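Local coordinates for protein molybdopterin biosynthesis enzyme, MoaB (Thermus thermophilus, PDB 3MCH) that probably binds molybdopterin and takes part in the biosynthesis of the molybdenum cofactor, at residues Gly5-Ser10 and Arg55-Arg60; Thr21-Ile26 and Ala38-Val43; Asp78-Ala83 and Ile125-Gly130; Arg105-Ala110 and Ala135-Glu140. All coordinates share one frame; numbering follows the deposited sequence.

Contact 1. Residues Gly5-Ser10 and Arg55-Arg60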
loop_
_atom_site.group_PDB
_atom_site.type_symbol
_atom_site.label_atom_id
_atom_site.label_comp_id
_atom_site.label_asym_id
_atom_site.label_seq_id
_atom_site.Cartn_x
_atom_site.Cartn_y
_atom_site.Cartn_z
ATOM N N GLY B 5 -0.615 0.466 24.651
ATOM C CA GLY B 5 0.434 1.382 25.046
ATOM C C GLY B 5 0.377 2.552 24.075
ATOM O O GLY B 5 0.230 2.347 22.869
ATOM N N ILE B 6 0.462 3.773 24.587
ATOM C CA ILE B 6 0.433 4.958 23.733
ATOM C C ILE B 6 1.811 5.606 23.810
ATOM O O ILE B 6 2.261 5.992 24.885
ATOM C CB ILE B 6 -0.659 5.963 24.204
ATOM C CG1 ILE B 6 -2.040 5.305 24.112
ATOM C CG2 ILE B 6 -0.627 7.227 23.341
ATOM C CD1 ILE B 6 -2.489 4.768 22.726
ATOM N N LEU B 7 2.485 5.701 22.667
ATOM C CA LEU B 7 3.817 6.290 22.612
ATOM C C LEU B 7 3.827 7.580 21.807
ATOM O O LEU B 7 3.629 7.561 20.595
ATOM C CB LEU B 7 4.803 5.301 21.988
ATOM C CG LEU B 7 6.257 5.776 21.884
ATOM C CD1 LEU B 7 6.802 6.055 23.277
ATOM C CD2 LEU B 7 7.094 4.717 21.186
ATOM N N THR B 8 4.062 8.700 22.483
ATOM C CA THR B 8 4.103 9.992 21.812
ATOM C C THR B 8 5.538 10.318 21.408
ATOM O O THR B 8 6.406 10.543 22.254
ATOM C CB THR B 8 3.537 11.104 22.717
ATOM O OG1 THR B 8 2.144 10.852 22.950
ATOM C CG2 THR B 8 3.684 12.472 22.054
ATOM N N VAL B 9 5.771 10.326 20.099
ATOM C CA VAL B 9 7.086 10.591 19.533
ATOM C C VAL B 9 7.347 12.024 19.083
ATOM O O VAL B 9 6.741 12.499 18.121
ATOM C CB VAL B 9 7.319 9.728 18.264
ATOM C CG1 VAL B 9 8.730 9.952 17.729
ATOM C CG2 VAL B 9 7.095 8.257 18.583
ATOM N N SER B 10 8.252 12.702 19.789
ATOM C CA SER B 10 8.634 14.079 19.475
ATOM C C SER B 10 9.749 14.506 20.423
ATOM O O SER B 10 9.851 13.997 21.538
ATOM C CB SER B 10 7.389 14.964 19.514
ATOM O OG SER B 10 7.766 16.333 19.427
ATOM N N ARG B 55 10.462 -2.106 21.574
ATOM C CA ARG B 55 11.027 -3.421 21.846
ATOM C C ARG B 55 10.601 -3.880 23.239
ATOM O O ARG B 55 10.170 -5.017 23.428
ATOM C CB ARG B 55 12.555 -3.351 21.771
ATOM C CG ARG B 55 13.245 -4.697 21.641
ATOM C CD ARG B 55 14.749 -4.554 21.842
ATOM N NE ARG B 55 15.332 -3.526 20.980
ATOM C CZ ARG B 55 15.485 -3.639 19.664
ATOM N NH1 ARG B 55 16.025 -2.645 18.972
ATOM N NH2 ARG B 55 15.110 -4.749 19.039
ATOM N N LEU B 56 10.733 -2.979 24.205
ATOM C CA LEU B 56 10.369 -3.247 25.593
ATOM C C LEU B 56 8.891 -3.600 25.724
ATOM O O LEU B 56 8.527 -4.629 26.297
ATOM C CB LEU B 56 10.654 -2.011 26.450
ATOM C CG LEU B 56 11.709 -2.069 27.558
ATOM C CD1 LEU B 56 13.067 -2.410 26.972
ATOM C CD2 LEU B 56 11.754 -0.725 28.270
ATOM N N TRP B 57 8.041 -2.731 25.185
ATOM C CA TRP B 57 6.597 -2.912 25.253
ATOM C C TRP B 57 6.086 -4.194 24.607
ATOM O O TRP B 57 5.170 -4.832 25.122
ATOM C CB TRP B 57 5.901 -1.703 24.627
ATOM C CG TRP B 57 5.963 -0.473 25.483
ATOM C CD1 TRP B 57 6.690 -0.303 26.631
ATOM C CD2 TRP B 57 5.253 0.751 25.275
ATOM N NE1 TRP B 57 6.471 0.949 27.150
ATOM C CE2 TRP B 57 5.591 1.617 26.339
ATOM C CE3 TRP B 57 4.361 1.203 24.293
ATOM C CZ2 TRP B 57 5.065 2.908 26.450
ATOM C CZ3 TRP B 57 3.840 2.486 24.403
ATOM C CH2 TRP B 57 4.193 3.323 25.475
ATOM N N ALA B 58 6.676 -4.573 23.482
ATOM C CA ALA B 58 6.248 -5.777 22.795
ATOM C C ALA B 58 6.884 -7.023 23.390
ATOM O O ALA B 58 6.190 -7.940 23.819
ATOM C CB ALA B 58 6.589 -5.681 21.311
ATOM N N ASP B 59 8.212 -7.037 23.422
ATOM C CA ASP B 59 8.962 -8.188 23.911
ATOM C C ASP B 59 8.865 -8.489 25.402
ATOM O O ASP B 59 8.702 -9.648 25.788
ATOM C CB ASP B 59 10.437 -8.046 23.526
ATOM C CG ASP B 59 10.641 -7.952 22.025
ATOM O OD1 ASP B 59 9.647 -8.061 21.273
ATOM O OD2 ASP B 59 11.800 -7.769 21.597
ATOM N N ARG B 60 8.966 -7.467 26.243
ATOM C CA ARG B 60 8.911 -7.705 27.680
ATOM C C ARG B 60 7.564 -7.466 28.347
ATOM O O ARG B 60 7.076 -8.330 29.075
ATOM C CB ARG B 60 9.980 -6.877 28.393
ATOM C CG ARG B 60 10.111 -7.227 29.864
ATOM C CD ARG B 60 11.398 -6.684 30.442
ATOM N NE ARG B 60 11.424 -5.226 30.454
ATOM C CZ ARG B 60 12.499 -4.510 30.759
ATOM N NH1 ARG B 60 12.442 -3.185 30.750
ATOM N NH2 ARG B 60 13.638 -5.122 31.060
#
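In the alpha/beta fold of this protein, helix 47-60 covers one face of the parallel part of the mixed sheet, and Trp57 carries its contact with Gly5, Ile6 and Leu7 of strand 2-9. The helix segment runs nearly antiparallel to the strand, at 163°, with the axes 10.7 Å apart. One indole bridges the space between them. Its six-membered ring leads. Trp57 CH2 comes to 3.3 Å from Ile6 O, with the carbonyl oxygen at the ring edge and near its plane. Trp57 CZ3 meets the main chain at Gly5 C, 3.5 Å away, at an oblique angle. Gly5 has no side chain to stand between, so the ring packs directly on the backbone; Trp57 CE3 lies 4.0 Å from Gly5 CA. Leu7 adds an apolar touch, its CB 3.8 Å from Trp57 CZ3. With CG anti to the carbonyl carbon (chi1 -73°), the indole extends toward the strand. At the polar end NE1 donates to Glu41 on strand 35-43, which helps to fix the ring's rotation. Ile66 and Leu63 also touch the indole, while Val53 and Leu54 pack on Leu7. Backbone bonds tie Ile6 to Ala39 and Glu41, and tie Gly5 and Leu7 to strand 65-69. Helix 47-60 connects strands 35-43 and 65-69, which flank strand 2-9. This is a beta-alpha-beta crossover in the parallel part of the sheet, over the strand between.

Contact 2. Residues Thr21-Ile26 and Ala38-Val43; sequences TTHLAI and AAYELV
His23 lays its imidazole flat over the phenol ring of Tyr40. The pair joins helix 21-30 to strand 35-43 within the beta-alpha-beta unit that starts with strand 2-9. It is a face-to-face stack. The ring centroids are 3.6 Å apart and the planes are tilted by only 9°. Each ring offers one face to the other. ND1 of His23 sits 3.4 Å above the Tyr40 plane, over the ring centre, and Tyr40 CD1 lies over the centre of the imidazole. At one side of the overlap His23 CE1 is 3.5 Å from Tyr40 CG. At another His23 CB is 3.8 Å from Tyr40 CE1, so the start of the histidine side chain joins the packing. Both rings are carried into the space between helix and strand by extended first torsions, with CG opposite the backbone N (chi1 165° for His23, 162° for Tyr40). The backbones stay well apart, with the CA atoms of His23 and Tyr40 8.1 Å from each other. His23 is buried; Tyr40 is partly exposed. Asp20, just before the helix segment, serves both partners: its OD1 accepts a bond from the backbone N of His23, and its OD2 is hydrogen-bonded to the Tyr40 hydroxyl. That hydroxyl marks the far end of the overlap, with Tyr40 OH 4.1 Å from His23 ND1.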
loop_
_atom_site.group_PDB
_atom_site.type_symbol
_atom_site.label_atom_id
_atom_site.label_comp_id
_atom_site.label_asym_id
_atom_site.label_seq_id
_atom_site.Cartn_x
_atom_site.Cartn_y
_atom_site.Cartn_z
ATOM N N THR B 21 -1.825 16.545 24.326
ATOM C CA THR B 21 -3.223 16.471 23.916
ATOM C C THR B 21 -3.538 15.359 22.917
ATOM O O THR B 21 -4.694 14.958 22.781
ATOM C CB THR B 21 -3.706 17.806 23.324
ATOM O OG1 THR B 21 -2.814 18.224 22.287
ATOM C CG2 THR B 21 -3.776 18.879 24.413
ATOM N N THR B 22 -2.526 14.863 22.214
ATOM C CA THR B 22 -2.763 13.787 21.259
ATOM C C THR B 22 -3.028 12.509 22.053
ATOM O O THR B 22 -3.930 11.737 21.728
ATOM C CB THR B 22 -1.561 13.595 20.332
ATOM O OG1 THR B 22 -1.284 14.832 19.664
ATOM C CG2 THR B 22 -1.860 12.520 19.284
ATOM N N HIS B 23 -2.231 12.301 23.096
ATOM C CA HIS B 23 -2.388 11.157 23.990
ATOM C C HIS B 23 -3.847 11.119 24.455
ATOM O O HIS B 23 -4.496 10.073 24.433
ATOM C CB HIS B 23 -1.456 11.329 25.196
ATOM C CG HIS B 23 -1.763 10.422 26.347
ATOM N ND1 HIS B 23 -1.567 10.796 27.659
ATOM C CD2 HIS B 23 -2.238 9.153 26.387
ATOM C CE1 HIS B 23 -1.906 9.800 28.457
ATOM N NE2 HIS B 23 -2.317 8.791 27.711
ATOM N N LEU B 24 -4.363 12.274 24.869
ATOM C CA LEU B 24 -5.742 12.364 25.340
ATOM C C LEU B 24 -6.775 12.068 24.260
ATOM O O LEU B 24 -7.804 11.454 24.534
ATOM C CB LEU B 24 -6.009 13.749 25.930
ATOM C CG LEU B 24 -5.208 14.103 27.184
ATOM C CD1 LEU B 24 -5.583 15.500 27.635
ATOM C CD2 LEU B 24 -5.488 13.097 28.290
ATOM N N ALA B 25 -6.510 12.512 23.036
ATOM C CA ALA B 25 -7.437 12.274 21.933
ATOM C C ALA B 25 -7.529 10.776 21.657
ATOM O O ALA B 25 -8.609 10.246 21.388
ATOM C CB ALA B 25 -6.969 13.006 20.683
ATOM N N ILE B 26 -6.386 10.101 21.722
ATOM C CA ILE B 26 -6.337 8.666 21.487
ATOM C C ILE B 26 -7.150 7.915 22.543
ATOM O O ILE B 26 -7.953 7.045 22.213
ATOM C CB ILE B 26 -4.877 8.164 21.467
ATOM C CG1 ILE B 26 -4.167 8.756 20.241
ATOM C CG2 ILE B 26 -4.847 6.638 21.453
ATOM C CD1 ILE B 26 -4.823 8.518 18.860
ATOM N N ALA B 38 -2.549 0.532 29.290
ATOM C CA ALA B 38 -1.641 0.033 30.309
ATOM C C ALA B 38 -0.284 0.717 30.317
ATOM O O ALA B 38 0.550 0.438 31.177
ATOM C CB ALA B 38 -1.458 -1.464 30.132
ATOM N N ALA B 39 -0.052 1.605 29.359
ATOM C CA ALA B 39 1.223 2.303 29.301
ATOM C C ALA B 39 1.147 3.566 28.473
ATOM O O ALA B 39 0.383 3.646 27.514
ATOM C CB ALA B 39 2.296 1.380 28.729
ATOM N N TYR B 40 1.946 4.553 28.867
ATOM C CA TYR B 40 2.036 5.822 28.167
ATOM C C TYR B 40 3.418 6.414 28.408
ATOM O O TYR B 40 3.842 6.584 29.557
ATOM C CB TYR B 40 0.968 6.807 28.653
ATOM C CG TYR B 40 1.278 8.244 28.277
ATOM C CD1 TYR B 40 1.427 8.619 26.941
ATOM C CD2 TYR B 40 1.465 9.218 29.260
ATOM C CE1 TYR B 40 1.761 9.932 26.592
ATOM C CE2 TYR B 40 1.796 10.529 28.921
ATOM C CZ TYR B 40 1.943 10.877 27.588
ATOM O OH TYR B 40 2.290 12.167 27.251
ATOM N N GLU B 41 4.122 6.718 27.325
ATOM C CA GLU B 41 5.454 7.300 27.418
ATOM C C GLU B 41 5.694 8.316 26.308
ATOM O O GLU B 41 5.044 8.283 25.256
ATOM C CB GLU B 41 6.533 6.205 27.336
ATOM C CG GLU B 41 6.790 5.428 28.633
ATOM C CD GLU B 41 7.884 4.369 28.479
ATOM O OE1 GLU B 41 8.964 4.698 27.943
ATOM O OE2 GLU B 41 7.673 3.208 28.899
ATOM N N LEU B 42 6.619 9.233 26.568
ATOM C CA LEU B 42 7.026 10.244 25.600
ATOM C C LEU B 42 8.411 9.776 25.190
ATOM O O LEU B 42 9.164 9.274 26.026
ATOM C CB LEU B 42 7.154 11.619 26.254
ATOM C CG LEU B 42 5.900 12.327 26.767
ATOM C CD1 LEU B 42 6.304 13.449 27.714
ATOM C CD2 LEU B 42 5.108 12.870 25.598
ATOM N N VAL B 43 8.750 9.926 23.917
ATOM C CA VAL B 43 10.065 9.514 23.453
ATOM C C VAL B 43 10.555 10.525 22.423
ATOM O O VAL B 43 9.761 11.078 21.660
ATOM C CB VAL B 43 10.017 8.094 22.830
ATOM C CG1 VAL B 43 9.288 8.128 21.492
ATOM C CG2 VAL B 43 11.423 7.549 22.664
#

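Contact 3. Residues Asp78-Ala83 and Ile125-Gly130; sequences DRTPEA and ILNLPG
The side-chain amide of Asn127, near the end of strand 123-128, packs against the first turn of helix 80-85. The tight part is small and buried. On one branch Asn127 OD1 lies 3.5 Å from Pro81 CA, and 4.1 Å from Pro81 CB. On the other branch Asn127 ND2 faces the methyl of Thr80, with Thr80 CG2 3.7 Å away. The Thr80 and Asn127 side chains pass each other in opposite directions. Thr80 OG1 lies beside the backbone N (chi1 -61°), which leaves the methyl CG2 opposite N and turned to the amide; OG1 bonds to Gly70 O. The amide is firmly held from outside the contact. OD1 accepts from Val116 N, and ND2 is hydrogen-bonded to Thr68 OG1 and Thr84 OG1. These bonds fix the flip of the amide and satisfy its buried polar atoms. A buried strand asparagine thus joins helix 80-85, strand 65-69 and the segment leading into strand 117-120. Thr84 OG1 also bonds to Thr80 O. The looser side is where helix 80-85 begins and strand 123-128 ends: Asp78, Arg79 and Pro129 are partly exposed and Gly130 is exposed. Helix 47-60 lies beside the turn, where Ile50 touches Thr80 and Pro47 touches Ala83. Thr68 of the neighbouring strand 65-69 packs on Thr80. Leu126 and Leu128, the strand residues flanking Asn127, pack on helix 132-142.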
loop_
_atom_site.group_PDB
_atom_site.type_symbol
_atom_site.label_atom_id
_atom_site.label_comp_id
_atom_site.label_asym_id
_atom_site.label_seq_id
_atom_site.Cartn_x
_atom_site.Cartn_y
_atom_site.Cartn_z
ATOM N N ASP B 78 11.114 13.286 10.769
ATOM C CA ASP B 78 10.075 12.290 11.030
ATOM C C ASP B 78 10.546 10.919 10.562
ATOM O O ASP B 78 10.465 10.603 9.375
ATOM C CB ASP B 78 8.785 12.652 10.291
ATOM C CG ASP B 78 8.262 14.022 10.664
ATOM O OD1 ASP B 78 8.185 14.324 11.871
ATOM O OD2 ASP B 78 7.918 14.796 9.748
ATOM N N ARG B 79 11.027 10.103 11.493
ATOM C CA ARG B 79 11.515 8.775 11.145
ATOM C C ARG B 79 10.833 7.656 11.923
ATOM O O ARG B 79 11.352 6.541 12.013
ATOM C CB ARG B 79 13.032 8.710 11.350
ATOM C CG ARG B 79 13.805 9.576 10.363
ATOM C CD ARG B 79 15.305 9.564 10.635
ATOM N NE ARG B 79 15.651 10.311 11.840
ATOM C CZ ARG B 79 16.896 10.538 12.252
ATOM N NH1 ARG B 79 17.927 10.074 11.556
ATOM N NH2 ARG B 79 17.111 11.237 13.357
ATOM N N THR B 80 9.660 7.947 12.475
ATOM C CA THR B 80 8.924 6.944 13.237
ATOM C C THR B 80 8.593 5.717 12.388
ATOM O O THR B 80 8.674 4.589 12.869
ATOM C CB THR B 80 7.623 7.535 13.820
ATOM O OG1 THR B 80 7.954 8.610 14.709
ATOM C CG2 THR B 80 6.848 6.472 14.602
ATOM N N PRO B 81 8.212 5.919 11.111
ATOM C CA PRO B 81 7.889 4.761 10.267
ATOM C C PRO B 81 9.102 3.867 10.040
ATOM O O PRO B 81 9.009 2.646 10.144
ATOM C CB PRO B 81 7.394 5.400 8.970
ATOM C CG PRO B 81 6.797 6.684 9.438
ATOM C CD PRO B 81 7.845 7.169 10.425
ATOM N N GLU B 82 10.241 4.481 9.727
ATOM C CA GLU B 82 11.466 3.720 9.498
ATOM C C GLU B 82 11.876 2.956 10.746
ATOM O O GLU B 82 12.236 1.784 10.674
ATOM C CB GLU B 82 12.615 4.644 9.077
ATOM C CG GLU B 82 12.469 5.241 7.689
ATOM C CD GLU B 82 11.820 6.611 7.698
ATOM O OE1 GLU B 82 10.728 6.755 8.285
ATOM O OE2 GLU B 82 12.407 7.544 7.112
ATOM N N ALA B 83 11.827 3.623 11.892
ATOM C CA ALA B 83 12.206 2.989 13.148
ATOM C C ALA B 83 11.297 1.805 13.451
ATOM O O ALA B 83 11.747 0.760 13.921
ATOM C CB ALA B 83 12.147 4.000 14.286
ATOM N N ILE B 125 1.261 -3.010 16.086
ATOM C CA ILE B 125 1.787 -1.659 16.201
ATOM C C ILE B 125 1.306 -0.783 15.052
ATOM O O ILE B 125 1.451 -1.146 13.881
ATOM C CB ILE B 125 3.345 -1.670 16.201
ATOM C CG1 ILE B 125 3.849 -2.632 17.279
ATOM C CG2 ILE B 125 3.888 -0.269 16.440
ATOM C CD1 ILE B 125 3.921 -4.068 16.831
ATOM N N LEU B 126 0.715 0.359 15.398
ATOM C CA LEU B 126 0.233 1.311 14.399
ATOM C C LEU B 126 0.869 2.678 14.630
ATOM O O LEU B 126 0.940 3.140 15.771
ATOM C CB LEU B 126 -1.292 1.474 14.483
ATOM C CG LEU B 126 -2.200 0.458 13.781
ATOM C CD1 LEU B 126 -1.992 -0.930 14.341
ATOM C CD2 LEU B 126 -3.644 0.902 13.960
ATOM N N ASN B 127 1.325 3.311 13.549
ATOM C CA ASN B 127 1.916 4.654 13.602
ATOM C C ASN B 127 0.833 5.671 13.244
ATOM O O ASN B 127 0.494 5.820 12.066
ATOM C CB ASN B 127 3.019 4.841 12.551
ATOM C CG ASN B 127 4.249 3.994 12.799
ATOM O OD1 ASN B 127 4.990 3.708 11.861
ATOM N ND2 ASN B 127 4.492 3.617 14.050
ATOM N N LEU B 128 0.301 6.375 14.239
ATOM C CA LEU B 128 -0.712 7.404 14.004
ATOM C C LEU B 128 -0.024 8.760 13.807
ATOM O O LEU B 128 1.101 8.967 14.266
ATOM C CB LEU B 128 -1.641 7.520 15.216
ATOM C CG LEU B 128 -2.509 6.331 15.620
ATOM C CD1 LEU B 128 -3.070 6.571 17.013
ATOM C CD2 LEU B 128 -3.635 6.160 14.609
ATOM N N PRO B 129 -0.689 9.697 13.112
ATOM C CA PRO B 129 -0.111 11.027 12.891
ATOM C C PRO B 129 0.063 11.714 14.249
ATOM O O PRO B 129 -0.483 11.249 15.253
ATOM C CB PRO B 129 -1.159 11.716 12.022
ATOM C CG PRO B 129 -1.747 10.584 11.255
ATOM C CD PRO B 129 -1.916 9.528 12.317
ATOM N N GLY B 130 0.787 12.830 14.270
ATOM C CA GLY B 130 1.052 13.524 15.521
ATOM C C GLY B 130 0.084 14.555 16.072
ATOM O O GLY B 130 0.169 14.896 17.254
#

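Contact 4. Residues Arg105-Ala110 and Ala135-Glu140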
loop_
_atom_site.group_PDB
_atom_site.type_symbol
_atom_site.label_atom_id
_atom_site.label_comp_id
_atom_site.label_asym_id
_atom_site.label_seq_id
_atom_site.Cartn_x
_atom_site.Cartn_y
_atom_site.Cartn_z
ATOM N N ARG B 105 -12.801 10.543 1.344
ATOM C CA ARG B 105 -13.151 11.924 1.030
ATOM C C ARG B 105 -13.362 12.733 2.309
ATOM O O ARG B 105 -14.243 13.594 2.374
ATOM C CB ARG B 105 -14.406 11.982 0.149
ATOM C CG ARG B 105 -14.320 11.173 -1.139
ATOM C CD ARG B 105 -15.402 11.593 -2.130
ATOM N NE ARG B 105 -16.756 11.433 -1.604
ATOM C CZ ARG B 105 -17.367 10.263 -1.440
ATOM N NH1 ARG B 105 -16.749 9.134 -1.764
ATOM N NH2 ARG B 105 -18.600 10.221 -0.951
ATOM N N LYS B 106 -12.552 12.445 3.324
ATOM C CA LYS B 106 -12.642 13.139 4.607
ATOM C C LYS B 106 -11.654 14.249 4.961
ATOM O O LYS B 106 -12.054 15.336 5.384
ATOM C CB LYS B 106 -12.444 12.129 5.743
ATOM C CG LYS B 106 -13.703 11.374 6.140
ATOM C CD LYS B 106 -13.448 10.455 7.326
ATOM C CE LYS B 106 -14.753 10.004 7.973
ATOM N NZ LYS B 106 -15.643 9.274 7.028
ATOM N N THR B 107 -10.367 13.964 4.798
ATOM C CA THR B 107 -9.310 14.927 5.098
ATOM C C THR B 107 -8.229 14.501 4.106
ATOM O O THR B 107 -7.602 13.453 4.269
ATOM C CB THR B 107 -8.795 14.953 6.555
ATOM O OG1 THR B 107 -9.882 15.242 7.445
ATOM C CG2 THR B 107 -7.715 16.015 6.721
ATOM N N PRO B 108 -7.997 15.315 3.063
ATOM C CA PRO B 108 -6.996 15.044 2.024
ATOM C C PRO B 108 -5.568 14.964 2.566
ATOM O O PRO B 108 -4.808 14.077 2.183
ATOM C CB PRO B 108 -7.183 16.217 1.065
ATOM C CG PRO B 108 -8.666 16.406 1.077
ATOM C CD PRO B 108 -9.001 16.293 2.554
ATOM N N MET B 109 -5.207 15.887 3.452
ATOM C CA MET B 109 -3.858 15.922 4.010
ATOM C C MET B 109 -3.448 14.633 4.720
ATOM O O MET B 109 -2.257 14.349 4.862
ATOM C CB MET B 109 -3.723 17.110 4.970
ATOM C CG MET B 109 -2.487 17.971 4.730
ATOM S SD MET B 109 -2.268 18.444 2.994
ATOM C CE MET B 109 -3.619 19.617 2.772
ATOM N N ALA B 110 -4.432 13.855 5.159
ATOM C CA ALA B 110 -4.165 12.602 5.861
ATOM C C ALA B 110 -3.386 11.618 4.989
ATOM O O ALA B 110 -2.752 10.694 5.495
ATOM C CB ALA B 110 -5.480 11.969 6.323
ATOM N N ALA B 135 -4.434 12.062 14.667
ATOM C CA ALA B 135 -4.425 10.788 15.380
ATOM C C ALA B 135 -5.854 10.295 15.566
ATOM O O ALA B 135 -6.148 9.110 15.396
ATOM C CB ALA B 135 -3.752 10.955 16.738
ATOM N N ARG B 136 -6.749 11.214 15.904
ATOM C CA ARG B 136 -8.146 10.868 16.123
ATOM C C ARG B 136 -8.817 10.271 14.893
ATOM O O ARG B 136 -9.426 9.200 14.961
ATOM C CB ARG B 136 -8.926 12.103 16.578
ATOM C CG ARG B 136 -10.370 11.828 16.952
ATOM C CD ARG B 136 -11.106 13.124 17.290
ATOM N NE ARG B 136 -10.389 13.927 18.281
ATOM C CZ ARG B 136 -9.955 15.165 18.067
ATOM N NH1 ARG B 136 -10.161 15.754 16.896
ATOM N NH2 ARG B 136 -9.316 15.818 19.028
ATOM N N GLU B 137 -8.709 10.963 13.764
ATOM C CA GLU B 137 -9.335 10.488 12.539
ATOM C C GLU B 137 -8.737 9.172 12.057
ATOM O O GLU B 137 -9.464 8.283 11.617
ATOM C CB GLU B 137 -9.229 11.544 11.438
ATOM C CG GLU B 137 -9.908 12.855 11.786
ATOM C CD GLU B 137 -10.164 13.715 10.566
ATOM O OE1 GLU B 137 -9.253 13.840 9.720
ATOM O OE2 GLU B 137 -11.278 14.268 10.457
ATOM N N SER B 138 -7.418 9.048 12.143
ATOM C CA SER B 138 -6.761 7.822 11.712
ATOM C C SER B 138 -7.156 6.644 12.598
ATOM O O SER B 138 -7.363 5.533 12.108
ATOM C CB SER B 138 -5.237 7.990 11.730
ATOM O OG SER B 138 -4.825 8.963 10.790
ATOM N N LEU B 139 -7.265 6.877 13.902
ATOM C CA LEU B 139 -7.620 5.794 14.810
ATOM C C LEU B 139 -9.092 5.411 14.668
ATOM O O LEU B 139 -9.444 4.235 14.751
ATOM C CB LEU B 139 -7.292 6.181 16.263
ATOM C CG LEU B 139 -7.504 5.099 17.330
ATOM C CD1 LEU B 139 -6.684 3.852 17.010
ATOM C CD2 LEU B 139 -7.105 5.656 18.693
ATOM N N GLU B 140 -9.958 6.394 14.445
ATOM C CA GLU B 140 -11.376 6.101 14.275
ATOM C C GLU B 140 -11.596 5.292 13.006
ATOM O O GLU B 140 -12.527 4.499 12.922
ATOM C CB GLU B 140 -12.191 7.395 14.211
ATOM C CG GLU B 140 -12.171 8.185 15.506
ATOM C CD GLU B 140 -13.026 9.434 15.445
ATOM O OE1 GLU B 140 -12.921 10.173 14.445
ATOM O OE2 GLU B 140 -13.795 9.679 16.400
#
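Thr107 and Glu137 meet through one short hydrogen bond between a surface loop and helix 132-142. Thr107 OG1 donates to Glu137 OE1 at 2.7 Å, and OE1 uses its syn lone pair, on the side of the other carboxylate oxygen. Glu137 OE2 is farther, 3.5 Å from Thr107 OG1. The two side chains cross at about a right angle. Glu137 reaches across with its chain extended beyond CG (chi2 -162°), and the carboxylate meets the hydroxyl at the end of that reach. The bond would be expected to stabilise the negative charge at OE1. Ser138 OG is hydrogen-bonded to Gly134 O of its own helix and to Met99 O, which ties helix 132-142 to the end of helix 93-99.

Van der Waals contacts of Thr107 carbons with the acceptor oxygen add to the bond. Thr107 CB lies 3.4 Å from Glu137 OE1, and the methyl CG2 is 4.0 Å from the same oxygen. Apolar contact comes from Leu101, outside both segments, which touches Thr107, Ala110 and Glu137.

Backbone bonds hold each side in shape. In the loop Ala110 N makes a weak bond to Thr107 O at 3.3 Å. In the helix Leu139 N bonds to Ala135 O at 2.9 Å.

Contacts with the second subunit lie close by: Pro108 packs on Val145 of that subunit and Met109 on His148 of that subunit. Within the chain, the loop runs between helix 93-99 and strand 117-120. Helix 132-142 packs through Ala135 and Leu139 on helix 21-30, and through Ser138 and Leu139 on Leu128 of strand 123-128.

How the contacts relate
From the N terminus, strand 2-9 opens contact 1, which closes only at helix 47-60. Contact 2 is nested in that loop and joins helix 21-30 to strand 35-43. The two share neighbouring strands, with a probable hydrogen bond from Ser10 N to Val43 O. Contacts 3 and 4 open after both have closed, and their segments cross: segment 105-110 lies inside the loop from 78-83 to 125-130, and its partner 135-140 lies beyond it. Contacts 1, 2 and 3 all reach the central sheet. Gly130 O probably bonds to Thr22 OG1, linking contacts 3 and 2. Contact 4 ties the peripheral loop to helix 132-142.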